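Local atomic coordinates of putative acyl-CoA N-acyltransferase (Klebsiella pneumoniae subsp. pneumoniae, PDB entry 3LOD), a protein that probably transfers an acyl group from acyl-CoA to an amine acceptor in the manner of GNAT-fold acyltransferases. Residues A[6-11]-A[100-105]; A[53-56]-A[60-63]. One frame throughout, in Å; residues are numbered along the deposited sequence.

Contact 1 of 2, residues A[6-11]-A[100-105]; sequences ITDIAP and EAKARQ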
loop_
_atom_site.group_PDB
_atom_site.type_symbol
_atom_site.label_atom_id
_atom_site.label_comp_id
_atom_site.label_asym_id
_atom_site.label_seq_id
_atom_site.Cartn_x
_atom_site.Cartn_y
_atom_site.Cartn_z
ATOM N N ILE A 6 -11.490 0.043 8.693
ATOM C CA ILE A 6 -10.064 0.469 8.507
ATOM C C ILE A 6 -9.457 1.148 9.731
ATOM O O ILE A 6 -10.046 2.088 10.291
ATOM C CB ILE A 6 -9.881 1.440 7.325
ATOM C CG1 ILE A 6 -9.451 0.679 6.088
ATOM C CG2 ILE A 6 -8.753 2.388 7.592
ATOM C CD1 ILE A 6 -10.334 0.913 4.978
ATOM N N THR A 7 -8.281 0.710 10.153
ATOM C CA THR A 7 -7.705 1.270 11.372
ATOM C C THR A 7 -6.234 1.383 11.221
ATOM O O THR A 7 -5.650 0.635 10.442
ATOM C CB THR A 7 -7.886 0.333 12.609
ATOM O OG1 THR A 7 -7.103 -0.873 12.436
ATOM C CG2 THR A 7 -9.370 0.007 12.892
ATOM N N ASP A 8 -5.626 2.252 12.016
ATOM C CA ASP A 8 -4.181 2.300 12.103
ATOM C C ASP A 8 -3.673 0.915 12.520
ATOM O O ASP A 8 -4.423 0.158 13.143
ATOM C CB ASP A 8 -3.738 3.348 13.129
ATOM C CG ASP A 8 -3.624 4.772 12.538
ATOM O OD1 ASP A 8 -3.579 4.904 11.296
ATOM O OD2 ASP A 8 -3.543 5.762 13.322
ATOM N N ILE A 9 -2.440 0.573 12.130
ATOM C CA ILE A 9 -1.658 -0.503 12.751
ATOM C C ILE A 9 -0.177 -0.135 12.851
ATOM O O ILE A 9 0.408 0.486 11.962
ATOM C CB ILE A 9 -1.703 -1.911 11.994
ATOM C CG1 ILE A 9 -2.128 -1.764 10.570
ATOM C CG2 ILE A 9 -2.438 -3.097 12.735
ATOM C CD1 ILE A 9 -0.965 -1.487 9.789
ATOM N N ALA A 10 0.418 -0.580 13.947
ATOM C CA ALA A 10 1.867 -0.646 14.118
ATOM C C ALA A 10 2.425 -1.630 13.073
ATOM O O ALA A 10 1.932 -2.755 12.944
ATOM C CB ALA A 10 2.219 -1.117 15.603
ATOM N N PRO A 11 3.424 -1.197 12.288
ATOM C CA PRO A 11 4.126 -2.154 11.428
ATOM C C PRO A 11 4.805 -3.281 12.246
ATOM O O PRO A 11 5.371 -4.202 11.670
ATOM C CB PRO A 11 5.192 -1.282 10.738
ATOM C CG PRO A 11 5.273 -0.046 11.558
ATOM C CD PRO A 11 3.892 0.179 12.058
ATOM N N GLU A 100 -4.648 7.320 0.917
ATOM C CA GLU A 100 -4.634 8.629 0.278
ATOM C C GLU A 100 -5.170 9.651 1.260
ATOM O O GLU A 100 -4.542 10.711 1.492
ATOM C CB GLU A 100 -5.465 8.614 -1.021
ATOM C CG GLU A 100 -4.947 7.617 -2.023
ATOM C CD GLU A 100 -5.776 7.585 -3.293
ATOM O OE1 GLU A 100 -6.943 8.049 -3.277
ATOM O OE2 GLU A 100 -5.249 7.095 -4.317
ATOM N N ALA A 101 -6.311 9.364 1.877
ATOM C CA ALA A 101 -6.849 10.417 2.784
ATOM C C ALA A 101 -5.794 10.752 3.859
ATOM O O ALA A 101 -5.525 11.930 4.124
ATOM C CB ALA A 101 -8.244 10.077 3.395
ATOM N N LYS A 102 -5.145 9.734 4.422
ATOM C CA LYS A 102 -4.163 9.988 5.470
ATOM C C LYS A 102 -2.934 10.733 4.952
ATOM O O LYS A 102 -2.316 11.528 5.684
ATOM C CB LYS A 102 -3.838 8.722 6.289
ATOM C CG LYS A 102 -5.020 8.423 7.234
ATOM C CD LYS A 102 -4.676 7.965 8.688
ATOM C CE LYS A 102 -3.945 9.028 9.522
ATOM N NZ LYS A 102 -3.724 8.614 10.969
ATOM N N ALA A 103 -2.600 10.507 3.690
ATOM C CA ALA A 103 -1.431 11.150 3.126
ATOM C C ALA A 103 -1.764 12.635 2.946
ATOM O O ALA A 103 -0.974 13.502 3.319
ATOM C CB ALA A 103 -1.024 10.490 1.817
ATOM N N ARG A 104 -2.938 12.939 2.436
ATOM C CA ARG A 104 -3.300 14.336 2.372
ATOM C C ARG A 104 -3.203 15.029 3.712
ATOM O O ARG A 104 -2.738 16.149 3.767
ATOM C CB ARG A 104 -4.693 14.548 1.829
ATOM C CG ARG A 104 -4.794 14.311 0.376
ATOM C CD ARG A 104 -6.206 14.646 -0.171
ATOM N NE ARG A 104 -6.383 13.844 -1.384
ATOM C CZ ARG A 104 -7.066 12.694 -1.441
ATOM N NH1 ARG A 104 -7.747 12.255 -0.384
ATOM N NH2 ARG A 104 -7.103 12.005 -2.578
ATOM N N GLN A 105 -3.629 14.416 4.805
ATOM C CA GLN A 105 -3.650 15.187 6.056
ATOM C C GLN A 105 -2.238 15.524 6.481
ATOM O O GLN A 105 -2.018 16.315 7.379
ATOM C CB GLN A 105 -4.316 14.415 7.176
ATOM C CG GLN A 105 -5.818 14.392 7.085
ATOM C CD GLN A 105 -6.408 13.082 7.675
ATOM O OE1 GLN A 105 -5.974 12.599 8.742
ATOM N NE2 GLN A 105 -7.391 12.498 6.960
#
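Residues 6-11, on edge strand 5-8 of the GNAT sheet, and residues 100-105, at the end of helix 91-104 packed on one face of that sheet, meet through one pair of side chains, Asp-8 and Lys-102. The evidence is a long salt bridge: OD2 of Asp-8 lies 3.7 Å from NZ of Lys-102. OD1 of Asp-8 is as far from that NZ, also 3.7 Å, so the ammonium group faces both carboxylate oxygens about equally and grips neither closely. The backbones stand well apart, the CA atoms of Asp-8 and Lys-102 being 10.2 Å from each other, and the lysine has to span most of the gap. Its chain is bent at chi2 (-139°) and chi3 (64°) before it straightens towards NZ, and the two side chains cross at about a right angle. Only 62 Å² is buried in all, and Asp-8 is exposed, so the attraction is probably modest and softened by solvent. Farther back along the helix, the side chain of Ile-6 also touches Lys-94 and Ala-98. On the strand itself, OG1 of Thr-7 donates a hydrogen bond to the carbonyl O of Asp-8 at 3.0 Å, approaching from 40° above the carbonyl plane.

Contact 2 of 2, residues A[53-56]-A[60-63]; sequences AIRS and EAVG
The beta hairpin of strands 49-55 and 61-69, part of the GNAT sheet, carries a classic beta bulge here: Val-62 and Gly-63 both face Ile-54. Its tight part is backbone. The carbonyl O of Ile-54 accepts the N-H of Val-62 at 2.7 Å, with the donor almost in line with the carbonyl bond (172° at the oxygen) but the bond bent at the hydrogen (137°), and a weak, bent bond from Gly-63 N reaches the same oxygen. In return Ile-54 N donates to Gly-63 O at 3.0 Å, from well above that carbonyl's plane. CD1 of Ile-54 lies 3.9 Å from CA of Gly-63; the isoleucine packs further onto Leu-91 and Leu-95 of helix 91-104. Arg-55 and Ala-61 form a non-hydrogen-bonded antiparallel pair. The arginine chain bends at chi3 (82°), and one face of its guanidinium group lies against the CB of Ala-61. Glu-15 forms a salt bridge with NH2 of Arg-55 and also accepts a hydrogen bond from Ala-61 N, tying both residues of the pair to helix 14-26. Towards the turn the packing is looser: exposed Glu-60 extends its side chain past Ser-56, whose OG stays 3.5 Å from the CB of Glu-60. The backbones still join there, Ser-56 N donating to Glu-60 O at 3.0 Å.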
loop_
_atom_site.group_PDB
_atom_site.type_symbol
_atom_site.label_atom_id
_atom_site.label_comp_id
_atom_site.label_asym_id
_atom_site.label_seq_id
_atom_site.Cartn_x
_atom_site.Cartn_y
_atom_site.Cartn_z
ATOM N N ALA A 53 -4.857 -1.058 8.294
ATOM C CA ALA A 53 -5.373 -2.442 8.094
ATOM C C ALA A 53 -6.854 -2.448 7.775
ATOM O O ALA A 53 -7.580 -1.552 8.210
ATOM C CB ALA A 53 -5.125 -3.277 9.317
ATOM N N ILE A 54 -7.309 -3.447 7.018
ATOM C CA ILE A 54 -8.744 -3.690 6.860
ATOM C C ILE A 54 -9.133 -4.936 7.584
ATOM O O ILE A 54 -8.493 -5.989 7.462
ATOM C CB ILE A 54 -9.153 -3.932 5.436
ATOM C CG1 ILE A 54 -8.152 -3.375 4.506
ATOM C CG2 ILE A 54 -10.512 -3.268 5.081
ATOM C CD1 ILE A 54 -8.211 -4.176 3.248
ATOM N N ARG A 55 -10.241 -4.831 8.294
ATOM C CA ARG A 55 -10.658 -5.831 9.230
ATOM C C ARG A 55 -12.017 -6.290 8.828
ATOM O O ARG A 55 -12.860 -5.504 8.406
ATOM C CB ARG A 55 -10.670 -5.242 10.637
ATOM C CG ARG A 55 -9.519 -4.257 10.888
ATOM C CD ARG A 55 -9.287 -3.912 12.364
ATOM N NE ARG A 55 -8.485 -4.970 12.962
ATOM C CZ ARG A 55 -7.200 -4.889 13.316
ATOM N NH1 ARG A 55 -6.512 -3.755 13.187
ATOM N NH2 ARG A 55 -6.618 -5.968 13.840
ATOM N N SER A 56 -12.208 -7.586 8.963
ATOM C CA SER A 56 -13.483 -8.195 8.764
ATOM C C SER A 56 -14.469 -7.648 9.818
ATOM O O SER A 56 -14.070 -6.857 10.701
ATOM C CB SER A 56 -13.344 -9.722 8.816
ATOM O OG SER A 56 -13.284 -10.206 10.147
ATOM N N GLU A 60 -10.775 -9.484 12.453
ATOM C CA GLU A 60 -9.600 -10.067 11.805
ATOM C C GLU A 60 -8.945 -9.116 10.740
ATOM O O GLU A 60 -9.597 -8.721 9.755
ATOM C CB GLU A 60 -10.107 -11.381 11.153
ATOM C CG GLU A 60 -9.088 -12.413 10.658
ATOM C CD GLU A 60 -9.705 -13.381 9.566
ATOM O OE1 GLU A 60 -10.963 -13.365 9.378
ATOM O OE2 GLU A 60 -8.932 -14.133 8.880
ATOM N N ALA A 61 -7.670 -8.749 10.931
ATOM C CA ALA A 61 -6.924 -8.008 9.904
ATOM C C ALA A 61 -6.778 -8.903 8.697
ATOM O O ALA A 61 -6.345 -10.044 8.785
ATOM C CB ALA A 61 -5.610 -7.617 10.381
ATOM N N VAL A 62 -7.149 -8.370 7.552
ATOM C CA VAL A 62 -7.526 -9.199 6.427
ATOM C C VAL A 62 -6.825 -8.570 5.221
ATOM O O VAL A 62 -6.792 -9.136 4.142
ATOM C CB VAL A 62 -9.115 -9.259 6.388
ATOM C CG1 VAL A 62 -9.770 -8.218 5.493
ATOM C CG2 VAL A 62 -9.633 -10.655 6.159
ATOM N N GLY A 63 -6.212 -7.414 5.446
ATOM C CA GLY A 63 -5.506 -6.667 4.401
ATOM C C GLY A 63 -4.727 -5.512 5.030
ATOM O O GLY A 63 -4.986 -5.129 6.177
#

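In the fold
Strands 5-8 and 49-55 are antiparallel neighbours in the seven-stranded sheet, and through them contact 1 touches contact 2, although their centres are 14 Å apart. Three measurements show the join. Thr-7 O is 2.8 Å from Ala-53 N, a backbone hydrogen bond of the sheet; Thr-7 OG1 is 3.0 Å from Arg-55 NH1, a hydrogen bond linking side chains; and CG1 of Ile-9 packs 3.6 Å from CB of Ala-53. Contact 2 is a local hairpin pairing, whereas contact 1 brings together segments 89 residues apart. Helix 91-104 lies against side chains of both contacts, its first turns reaching contact 2 and its last turns contact 1.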